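Long-range contacts in extracellular endo-alpha-(1->5)-L-arabinanase 1 (Bacillus subtilis, PDB 1UV4), which hydrolyses internal alpha-1,5-L-arabinofuranosidic linkages of linear arabinan and branched sugar beet arabinan during breakdown of the plant cell wall: residues E10-P15 with I276-L280; A75-Y81 with D133-F138; A216-S220 with S288-S292. All blocks are in the same frame, centred on the assembly; numbering follows the deposited sequence.

Contact 1: E10-P15 with I276-L280; sequences ELLHDP and IPKLL
Leu12 and Pro277 meet through their main chains: Leu12 N donates to Pro277 O over 2.9 Å, bent to 150° at the hydrogen, and the donor sits above the carbonyl plane. The same oxygen also receives a CA-H...O contact from Leu11 CA at 3.2 Å, so two neighbouring residues of 10-15 lean on one carbonyl. Leu11 holds CG anti to its own N (chi1 179°), which sends the isobutyl group across the Ile276 branch at about a right angle; CG2 of Ile276 touches both CB and CD1 of Leu11, the CB contact being 3.8 Å. Pro277 lays its CB 3.6 Å from Leu12 O.

The setting is the five-bladed beta-propeller of family 43. Strand 276-283 belongs to the blade that also takes in the N-terminal strand 4-8, so the ring is closed by both ends of the chain, and 10-15 is the link from that blade to the next. Further along the link, Leu12 and Leu279 run side by side in the same direction, CD2 to CD2, while CD1 of Leu279 reaches the Pro15 ring, 3.8 Å from CB. In Lys278 the chain bends at chi2 (-66°) and again at chi4; its CD packs 3.6 Å from Glu10 O, and NZ goes on to a salt bridge with Asp273. Glu10 turns its carboxylate away to Arg38 of the following blade. Between these leucines and the propeller axis lies Asp14, inferred to be the catalytic proton acceptor, whose backbone N is hydrogen-bonded to His267 ND1.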
loop_
_atom_site.group_PDB
_atom_site.type_symbol
_atom_site.label_atom_id
_atom_site.label_comp_id
_atom_site.label_asym_id
_atom_site.label_seq_id
_atom_site.Cartn_x
_atom_site.Cartn_y
_atom_site.Cartn_z
ATOM N N GLU A 10 -18.634 -3.483 -3.207
ATOM C CA GLU A 10 -18.296 -2.117 -2.878
ATOM C C GLU A 10 -17.009 -1.672 -3.537
ATOM O O GLU A 10 -16.047 -2.425 -3.695
ATOM C CB GLU A 10 -18.169 -1.945 -1.357
ATOM C CG GLU A 10 -19.482 -1.982 -0.620
ATOM C CD GLU A 10 -20.357 -0.753 -0.821
ATOM O OE1 GLU A 10 -19.901 0.287 -1.366
ATOM O OE2 GLU A 10 -21.537 -0.795 -0.384
ATOM N N LEU A 11 -17.005 -0.403 -3.894
ATOM C CA LEU A 11 -15.836 0.261 -4.413
ATOM C C LEU A 11 -14.727 0.235 -3.351
ATOM O O LEU A 11 -14.975 0.464 -2.173
ATOM C CB LEU A 11 -16.199 1.736 -4.697
ATOM C CG LEU A 11 -15.165 2.725 -5.239
ATOM C CD1 LEU A 11 -15.854 3.856 -5.949
ATOM C CD2 LEU A 11 -14.195 3.264 -4.194
ATOM N N LEU A 12 -13.491 -0.052 -3.749
ATOM C CA LEU A 12 -12.358 0.176 -2.875
ATOM C C LEU A 12 -11.110 0.373 -3.708
ATOM O O LEU A 12 -10.924 -0.325 -4.662
ATOM C CB LEU A 12 -12.124 -0.988 -1.860
ATOM C CG LEU A 12 -11.298 -0.612 -0.652
ATOM C CD1 LEU A 12 -11.894 0.471 0.216
ATOM C CD2 LEU A 12 -11.097 -1.903 0.181
ATOM N N HIS A 13 -10.290 1.339 -3.310
ATOM C CA HIS A 13 -9.055 1.661 -4.017
ATOM C C HIS A 13 -7.911 1.692 -3.000
ATOM O O HIS A 13 -8.050 2.186 -1.893
ATOM C CB HIS A 13 -9.222 3.083 -4.653
ATOM C CG HIS A 13 -8.175 3.443 -5.660
ATOM N ND1 HIS A 13 -7.602 4.693 -5.685
ATOM C CD2 HIS A 13 -7.609 2.747 -6.670
ATOM C CE1 HIS A 13 -6.716 4.742 -6.664
ATOM N NE2 HIS A 13 -6.693 3.575 -7.272
ATOM N N ASP A 14 -6.776 1.155 -3.400
ATOM C CA ASP A 14 -5.545 1.117 -2.547
ATOM C C ASP A 14 -5.800 0.355 -1.258
ATOM O O ASP A 14 -5.599 0.894 -0.172
ATOM C CB ASP A 14 -4.971 2.499 -2.264
ATOM C CG ASP A 14 -4.895 3.384 -3.497
ATOM O OD1 ASP A 14 -4.357 2.939 -4.539
ATOM O OD2 ASP A 14 -5.338 4.578 -3.534
ATOM N N PRO A 15 -6.267 -0.891 -1.340
ATOM C CA PRO A 15 -6.732 -1.613 -0.133
ATOM C C PRO A 15 -5.631 -2.194 0.783
ATOM O O PRO A 15 -4.530 -2.522 0.352
ATOM C CB PRO A 15 -7.519 -2.764 -0.730
ATOM C CG PRO A 15 -6.753 -3.044 -2.006
ATOM C CD PRO A 15 -6.422 -1.708 -2.559
ATOM N N ILE A 276 -15.400 0.982 -12.147
ATOM C CA ILE A 276 -15.262 1.253 -10.711
ATOM C C ILE A 276 -14.199 0.285 -10.142
ATOM O O ILE A 276 -14.198 -0.882 -10.486
ATOM C CB ILE A 276 -16.611 1.052 -9.987
ATOM C CG1 ILE A 276 -17.634 2.128 -10.427
ATOM C CG2 ILE A 276 -16.458 0.999 -8.455
ATOM C CD1 ILE A 276 -19.070 1.764 -10.168
ATOM N N PRO A 277 -13.259 0.768 -9.318
ATOM C CA PRO A 277 -12.292 -0.142 -8.688
ATOM C C PRO A 277 -12.980 -0.926 -7.547
ATOM O O PRO A 277 -13.630 -0.366 -6.657
ATOM C CB PRO A 277 -11.238 0.795 -8.108
ATOM C CG PRO A 277 -11.961 2.064 -7.801
ATOM C CD PRO A 277 -13.034 2.157 -8.860
ATOM N N LYS A 278 -12.770 -2.232 -7.582
ATOM C CA LYS A 278 -13.264 -3.159 -6.586
ATOM C C LYS A 278 -12.090 -3.878 -5.936
ATOM O O LYS A 278 -10.993 -3.995 -6.504
ATOM C CB LYS A 278 -14.196 -4.179 -7.226
ATOM C CG LYS A 278 -15.296 -3.583 -8.116
ATOM C CD LYS A 278 -16.287 -2.754 -7.297
ATOM C CE LYS A 278 -17.636 -2.432 -8.066
ATOM N NZ LYS A 278 -18.157 -3.592 -8.844
ATOM N N LEU A 279 -12.376 -4.440 -4.759
ATOM C CA LEU A 279 -11.439 -5.287 -4.003
ATOM C C LEU A 279 -11.476 -6.719 -4.520
ATOM O O LEU A 279 -12.510 -7.369 -4.440
ATOM C CB LEU A 279 -11.821 -5.252 -2.541
ATOM C CG LEU A 279 -11.044 -6.144 -1.584
ATOM C CD1 LEU A 279 -9.589 -5.850 -1.586
ATOM C CD2 LEU A 279 -11.569 -5.978 -0.172
ATOM N N LEU A 280 -10.339 -7.202 -5.034
ATOM C CA LEU A 280 -10.184 -8.584 -5.510
ATOM C C LEU A 280 -9.178 -9.255 -4.592
ATOM O O LEU A 280 -8.185 -8.673 -4.152
ATOM C CB LEU A 280 -9.682 -8.645 -6.930
ATOM C CG LEU A 280 -10.707 -8.450 -8.030
ATOM C CD1 LEU A 280 -11.379 -7.122 -8.032
ATOM C CD2 LEU A 280 -10.052 -8.683 -9.394
#

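Contact 2: A75-Y81 with D133-F138; sequences APDIQYY and DPELTF. With CA (calcium ion), chain D.
Asp77 and Leu136 join the innermost strands of two adjacent blades of the five-bladed propeller, which run roughly parallel, their short axes 30° apart and 6.6 Å from each other. The hydrogen bond across the two segments is made by the Asp77 carboxylate: OD2 accepts from Leu136 N at 2.9 Å, almost straight though from above the carboxylate plane, while OD1 binds the calcium at 2.3 Å. With CG anti to the backbone N (chi1 -174°), the group projects across the gap and serves both partners. Glu135, its OE2 held by Leu189 N, bends at chi2 to bring OE1 to the same ion; Asp257 from another blade and waters 2, 3 and 5 add further ligands.

Leu136 packs its CD2 3.7 Å from both CB and CG of Gln79. Toward the outer end, Phe138 reaches back to two residues. Its CE2 edge faces Gln79 NE2, and its CE1 lies over one face of Tyr81, the ring planes oblique at 46°. At the inner end, Ala75 CB touches OD1 of Asp133, the residue thought to tune the proton donor Glu185, and water 1 donates to Ala75 O at 2.9 Å and to Pro134 O at 2.8 Å.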
loop_
_atom_site.group_PDB
_atom_site.type_symbol
_atom_site.label_atom_id
_atom_site.label_comp_id
_atom_site.label_asym_id
_atom_site.label_seq_id
_atom_site.Cartn_x
_atom_site.Cartn_y
_atom_site.Cartn_z
ATOM N N ALA A 75 -4.404 5.428 0.720
ATOM C CA ALA A 75 -3.514 4.270 0.751
ATOM C C ALA A 75 -3.099 3.845 2.161
ATOM O O ALA A 75 -1.949 3.823 2.527
ATOM C CB ALA A 75 -2.326 4.525 -0.166
ATOM N N PRO A 76 -4.111 3.515 2.963
ATOM C CA PRO A 76 -3.855 3.052 4.326
ATOM C C PRO A 76 -3.122 1.721 4.344
ATOM O O PRO A 76 -3.187 0.923 3.418
ATOM C CB PRO A 76 -5.248 2.970 4.906
ATOM C CG PRO A 76 -6.058 2.601 3.785
ATOM C CD PRO A 76 -5.535 3.456 2.607
ATOM N N ASP A 77 -2.451 1.495 5.462
ATOM C CA ASP A 77 -1.778 0.251 5.690
ATOM C C ASP A 77 -1.894 -0.097 7.155
ATOM O O ASP A 77 -1.726 0.782 7.966
ATOM C CB ASP A 77 -0.327 0.335 5.230
ATOM C CG ASP A 77 0.339 -0.969 5.330
ATOM O OD1 ASP A 77 0.058 -1.883 4.471
ATOM O OD2 ASP A 77 1.157 -1.275 6.265
ATOM N N ILE A 78 -2.183 -1.355 7.456
ATOM C CA ILE A 78 -2.464 -1.730 8.853
ATOM C C ILE A 78 -1.815 -3.042 9.214
ATOM O O ILE A 78 -1.745 -3.966 8.408
ATOM C CB ILE A 78 -3.981 -1.749 9.081
ATOM C CG1 ILE A 78 -4.303 -1.808 10.581
ATOM C CG2 ILE A 78 -4.646 -2.845 8.314
ATOM C CD1 ILE A 78 -5.754 -1.543 10.889
ATOM N N GLN A 79 -1.350 -3.109 10.449
ATOM C CA GLN A 79 -0.865 -4.340 11.052
ATOM C C GLN A 79 -1.147 -4.310 12.530
ATOM O O GLN A 79 -1.177 -3.256 13.138
ATOM C CB GLN A 79 0.643 -4.455 10.955
ATOM C CG GLN A 79 1.227 -4.684 9.581
ATOM C CD GLN A 79 1.052 -6.107 9.029
ATOM O OE1 GLN A 79 0.901 -6.273 7.819
ATOM N NE2 GLN A 79 1.035 -7.088 9.886
ATOM N N TYR A 80 -1.283 -5.479 13.127
ATOM C CA TYR A 80 -1.284 -5.606 14.585
ATOM C C TYR A 80 0.130 -6.040 15.037
ATOM O O TYR A 80 0.633 -7.041 14.584
ATOM C CB TYR A 80 -2.357 -6.612 15.041
ATOM C CG TYR A 80 -2.613 -6.628 16.528
ATOM C CD1 TYR A 80 -3.546 -5.774 17.117
ATOM C CD2 TYR A 80 -1.935 -7.487 17.327
ATOM C CE1 TYR A 80 -3.787 -5.799 18.487
ATOM C CE2 TYR A 80 -2.163 -7.539 18.702
ATOM C CZ TYR A 80 -3.087 -6.680 19.277
ATOM O OH TYR A 80 -3.286 -6.782 20.663
ATOM N N TYR A 81 0.769 -5.286 15.925
ATOM C CA TYR A 81 2.150 -5.570 16.351
ATOM C C TYR A 81 2.332 -5.030 17.732
ATOM O O TYR A 81 1.900 -3.901 17.989
ATOM C CB TYR A 81 3.142 -4.884 15.383
ATOM C CG TYR A 81 4.572 -4.857 15.834
ATOM C CD1 TYR A 81 5.304 -6.027 15.965
ATOM C CD2 TYR A 81 5.207 -3.646 16.132
ATOM C CE1 TYR A 81 6.645 -5.999 16.397
ATOM C CE2 TYR A 81 6.517 -3.596 16.540
ATOM C CZ TYR A 81 7.254 -4.758 16.668
ATOM O OH TYR A 81 8.568 -4.737 17.083
ATOM N N ASP A 133 1.738 6.090 0.141
ATOM C CA ASP A 133 1.633 4.652 -0.072
ATOM C C ASP A 133 2.483 3.821 0.901
ATOM O O ASP A 133 3.290 2.981 0.490
ATOM C CB ASP A 133 1.931 4.206 -1.499
ATOM C CG ASP A 133 1.009 4.792 -2.509
ATOM O OD1 ASP A 133 -0.027 5.444 -2.204
ATOM O OD2 ASP A 133 1.286 4.631 -3.730
ATOM N N PRO A 134 2.304 4.046 2.216
ATOM C CA PRO A 134 3.112 3.308 3.210
ATOM C C PRO A 134 2.854 1.831 3.275
ATOM O O PRO A 134 1.741 1.381 3.035
ATOM C CB PRO A 134 2.677 3.928 4.533
ATOM C CG PRO A 134 1.279 4.493 4.262
ATOM C CD PRO A 134 1.321 4.942 2.860
ATOM N N GLU A 135 3.876 1.096 3.680
ATOM C CA GLU A 135 3.802 -0.325 3.912
ATOM C C GLU A 135 4.674 -0.664 5.115
ATOM O O GLU A 135 5.880 -0.512 5.063
ATOM C CB GLU A 135 4.325 -1.055 2.663
ATOM C CG GLU A 135 4.784 -2.480 2.841
ATOM C CD GLU A 135 3.679 -3.474 3.100
ATOM O OE1 GLU A 135 2.546 -3.062 3.468
ATOM O OE2 GLU A 135 3.907 -4.716 2.941
ATOM N N LEU A 136 4.064 -1.192 6.156
ATOM C CA LEU A 136 4.780 -1.702 7.326
ATOM C C LEU A 136 5.147 -3.152 7.030
ATOM O O LEU A 136 4.315 -3.979 6.614
ATOM C CB LEU A 136 3.879 -1.612 8.570
ATOM C CG LEU A 136 4.492 -2.175 9.849
ATOM C CD1 LEU A 136 5.754 -1.441 10.301
ATOM C CD2 LEU A 136 3.453 -2.101 10.984
ATOM N N THR A 137 6.417 -3.470 7.251
ATOM C CA THR A 137 6.863 -4.833 7.109
ATOM C C THR A 137 7.798 -5.179 8.269
ATOM O O THR A 137 8.152 -4.334 9.074
ATOM C CB THR A 137 7.506 -5.026 5.728
ATOM O OG1 THR A 137 7.807 -6.410 5.511
ATOM C CG2 THR A 137 8.815 -4.313 5.604
ATOM N N PHE A 138 8.122 -6.438 8.342
ATOM C CA PHE A 138 8.976 -6.977 9.403
ATOM C C PHE A 138 10.101 -7.764 8.810
ATOM O O PHE A 138 9.906 -8.557 7.867
ATOM C CB PHE A 138 8.175 -7.793 10.404
ATOM C CG PHE A 138 7.071 -7.006 11.019
ATOM C CD1 PHE A 138 7.290 -6.220 12.141
ATOM C CD2 PHE A 138 5.826 -6.960 10.396
ATOM C CE1 PHE A 138 6.284 -5.457 12.665
ATOM C CE2 PHE A 138 4.845 -6.183 10.923
ATOM C CZ PHE A 138 5.067 -5.434 12.033
HETATM CA CA CA D . 0.488 -4.118 4.196
HETATM O O HOH W 1 -0.274 1.888 1.206
HETATM O O HOH W 2 1.669 -3.837 6.317
HETATM O O HOH W 3 -1.244 -4.465 5.706
HETATM O O HOH W 4 -0.521 -6.454 5.199
HETATM O O HOH W 5 1.800 -6.039 3.905
#

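Contact 3: A216-S220 with S288-S292; sequences AYGRS and SGWPS
Tyr217 opens the contact by offering one ring face to Pro291 and an edge to Trp290. Pro291 CG stands over the centre of the phenol, 3.6 Å from the centroid and 11° off the normal, a CH-pi contact of nearly ideal direction. Beside it, Trp290 CE3 comes to the ring edge, in its plane, 3.5 Å from Tyr217 CE1. Tyr217 OH and Pro291 O share water 6, which donates to the carbonyl.

Gly218 comes next, its main chain at the edge of the indole, with Trp290 CZ3 4.1 Å from Gly218 C.

Arg219 follows and covers the indole. Its CG sits between N and the carbonyl carbon (chi1 75°), and from there the chain runs extended to NE, along the face of Trp290. CD lies 3.5 Å from the centroid of the six-membered ring, and the guanidinium is stacked on the indole with planes only 10° apart. In the guanidinium plane, NH1 donates to Gly289 O at 2.9 Å, meeting the oxygen from above the carbonyl plane. Tyr197 OH bonds to that same carbonyl, and Tyr195 makes a cation-pi contact with Arg219.

On the other side, Ser288 OG accepts from Trp290 N in an ST turn. The backbone of Gly289 suits a glycine, since a CB there would jam against Ser288 O and crowd Arg219 NH1. The contact fastens the C-terminal segment 288-292 onto strand 212-220 in the neighbouring blade. The carbonyl and the aromatic face probably stabilise the Arg219 charge electrostatically, and together should restrain rotation of the guanidinium.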
loop_
_atom_site.group_PDB
_atom_site.type_symbol
_atom_site.label_atom_id
_atom_site.label_comp_id
_atom_site.label_asym_id
_atom_site.label_seq_id
_atom_site.Cartn_x
_atom_site.Cartn_y
_atom_site.Cartn_z
ATOM N N ALA A 216 3.930 -6.102 -10.242
ATOM C CA ALA A 216 5.281 -6.602 -10.571
ATOM C C ALA A 216 6.032 -6.981 -9.298
ATOM O O ALA A 216 5.825 -6.349 -8.297
ATOM C CB ALA A 216 6.061 -5.576 -11.349
ATOM N N TYR A 217 6.943 -7.967 -9.391
ATOM C CA TYR A 217 7.654 -8.432 -8.190
ATOM C C TYR A 217 9.110 -8.788 -8.392
ATOM O O TYR A 217 9.587 -9.023 -9.504
ATOM C CB TYR A 217 6.904 -9.578 -7.528
ATOM C CG TYR A 217 6.792 -10.815 -8.357
ATOM C CD1 TYR A 217 7.838 -11.734 -8.447
ATOM C CD2 TYR A 217 5.629 -11.093 -9.080
ATOM C CE1 TYR A 217 7.728 -12.882 -9.206
ATOM C CE2 TYR A 217 5.516 -12.202 -9.841
ATOM C CZ TYR A 217 6.539 -13.126 -9.911
ATOM O OH TYR A 217 6.402 -14.264 -10.682
ATOM N N GLY A 218 9.830 -8.812 -7.280
ATOM C CA GLY A 218 11.224 -9.233 -7.274
ATOM C C GLY A 218 11.577 -9.720 -5.881
ATOM O O GLY A 218 10.778 -9.598 -4.934
ATOM N N ARG A 219 12.770 -10.262 -5.718
ATOM C CA ARG A 219 13.202 -10.825 -4.417
ATOM C C ARG A 219 14.660 -10.472 -4.112
ATOM O O ARG A 219 15.482 -10.311 -5.034
ATOM C CB ARG A 219 13.011 -12.341 -4.356
ATOM C CG ARG A 219 14.018 -13.181 -5.141
ATOM C CD ARG A 219 13.688 -14.647 -5.236
ATOM N NE ARG A 219 14.770 -15.389 -5.904
ATOM C CZ ARG A 219 14.751 -16.702 -6.126
ATOM N NH1 ARG A 219 13.725 -17.441 -5.729
ATOM N NH2 ARG A 219 15.765 -17.269 -6.733
ATOM N N SER A 220 15.006 -10.536 -2.839
ATOM C CA SER A 220 16.325 -10.161 -2.396
ATOM C C SER A 220 16.667 -10.896 -1.095
ATOM O O SER A 220 15.828 -11.074 -0.249
ATOM C CB SER A 220 16.393 -8.669 -2.180
ATOM O OG SER A 220 17.674 -8.304 -1.681
ATOM N N SER A 288 7.057 -21.961 -5.312
ATOM C CA SER A 288 7.996 -21.950 -6.455
ATOM C C SER A 288 9.349 -21.156 -6.308
ATOM O O SER A 288 10.265 -21.259 -7.138
ATOM C CB SER A 288 7.255 -21.389 -7.651
ATOM O OG SER A 288 7.085 -19.991 -7.505
ATOM N N GLY A 289 9.475 -20.392 -5.241
ATOM C CA GLY A 289 10.624 -19.511 -5.052
ATOM C C GLY A 289 10.163 -18.099 -5.319
ATOM O O GLY A 289 10.880 -17.123 -5.064
ATOM N N TRP A 290 8.948 -17.993 -5.830
ATOM C CA TRP A 290 8.376 -16.725 -6.235
ATOM C C TRP A 290 6.889 -16.712 -5.901
ATOM O O TRP A 290 6.277 -17.760 -5.799
ATOM C CB TRP A 290 8.559 -16.557 -7.744
ATOM C CG TRP A 290 9.958 -16.535 -8.184
ATOM C CD1 TRP A 290 10.677 -17.590 -8.656
ATOM C CD2 TRP A 290 10.869 -15.414 -8.165
ATOM N NE1 TRP A 290 11.959 -17.219 -8.950
ATOM C CE2 TRP A 290 12.102 -15.875 -8.682
ATOM C CE3 TRP A 290 10.741 -14.049 -7.828
ATOM C CZ2 TRP A 290 13.211 -15.049 -8.850
ATOM C CZ3 TRP A 290 11.851 -13.225 -7.994
ATOM C CH2 TRP A 290 13.062 -13.724 -8.487
ATOM N N PRO A 291 6.286 -15.540 -5.762
ATOM C CA PRO A 291 4.852 -15.471 -5.528
ATOM C C PRO A 291 4.077 -15.917 -6.746
ATOM O O PRO A 291 4.473 -15.641 -7.897
ATOM C CB PRO A 291 4.575 -13.973 -5.293
ATOM C CG PRO A 291 5.728 -13.280 -5.967
ATOM C CD PRO A 291 6.882 -14.193 -5.858
ATOM N N SER A 292 2.945 -16.565 -6.482
ATOM C CA SER A 292 2.029 -17.020 -7.521
ATOM C C SER A 292 0.608 -17.023 -7.022
ATOM O O SER A 292 0.362 -17.313 -5.853
ATOM C CB SER A 292 2.391 -18.446 -7.923
ATOM O OG SER A 292 1.529 -18.893 -8.929
HETATM O O HOH W 6 5.458 -17.272 -9.984
#

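How the contacts relate
The three contacts sample different joints of one propeller. Contact 2 is nested within the chain loop that contact 1 closes, and although their centres are 18 Å apart they touch: Asp14 CB lies 3.8 Å from Ala75 CA, and Asp14 O is 3.8 Å from Pro76 CD. That meeting brings the inferred proton acceptor Asp14 and the calcium-binding strand pair to the same central region, where Asp133 is about 3 Å from Glu185 by side chain; the side chain of Pro15 is about 6 Å from a bound calcium ion. Contact 3 is peripheral, its centre 24 Å from contact 1 and 20 Å from contact 2, touching neither. Its segments alternate with those of contact 1 along the chain.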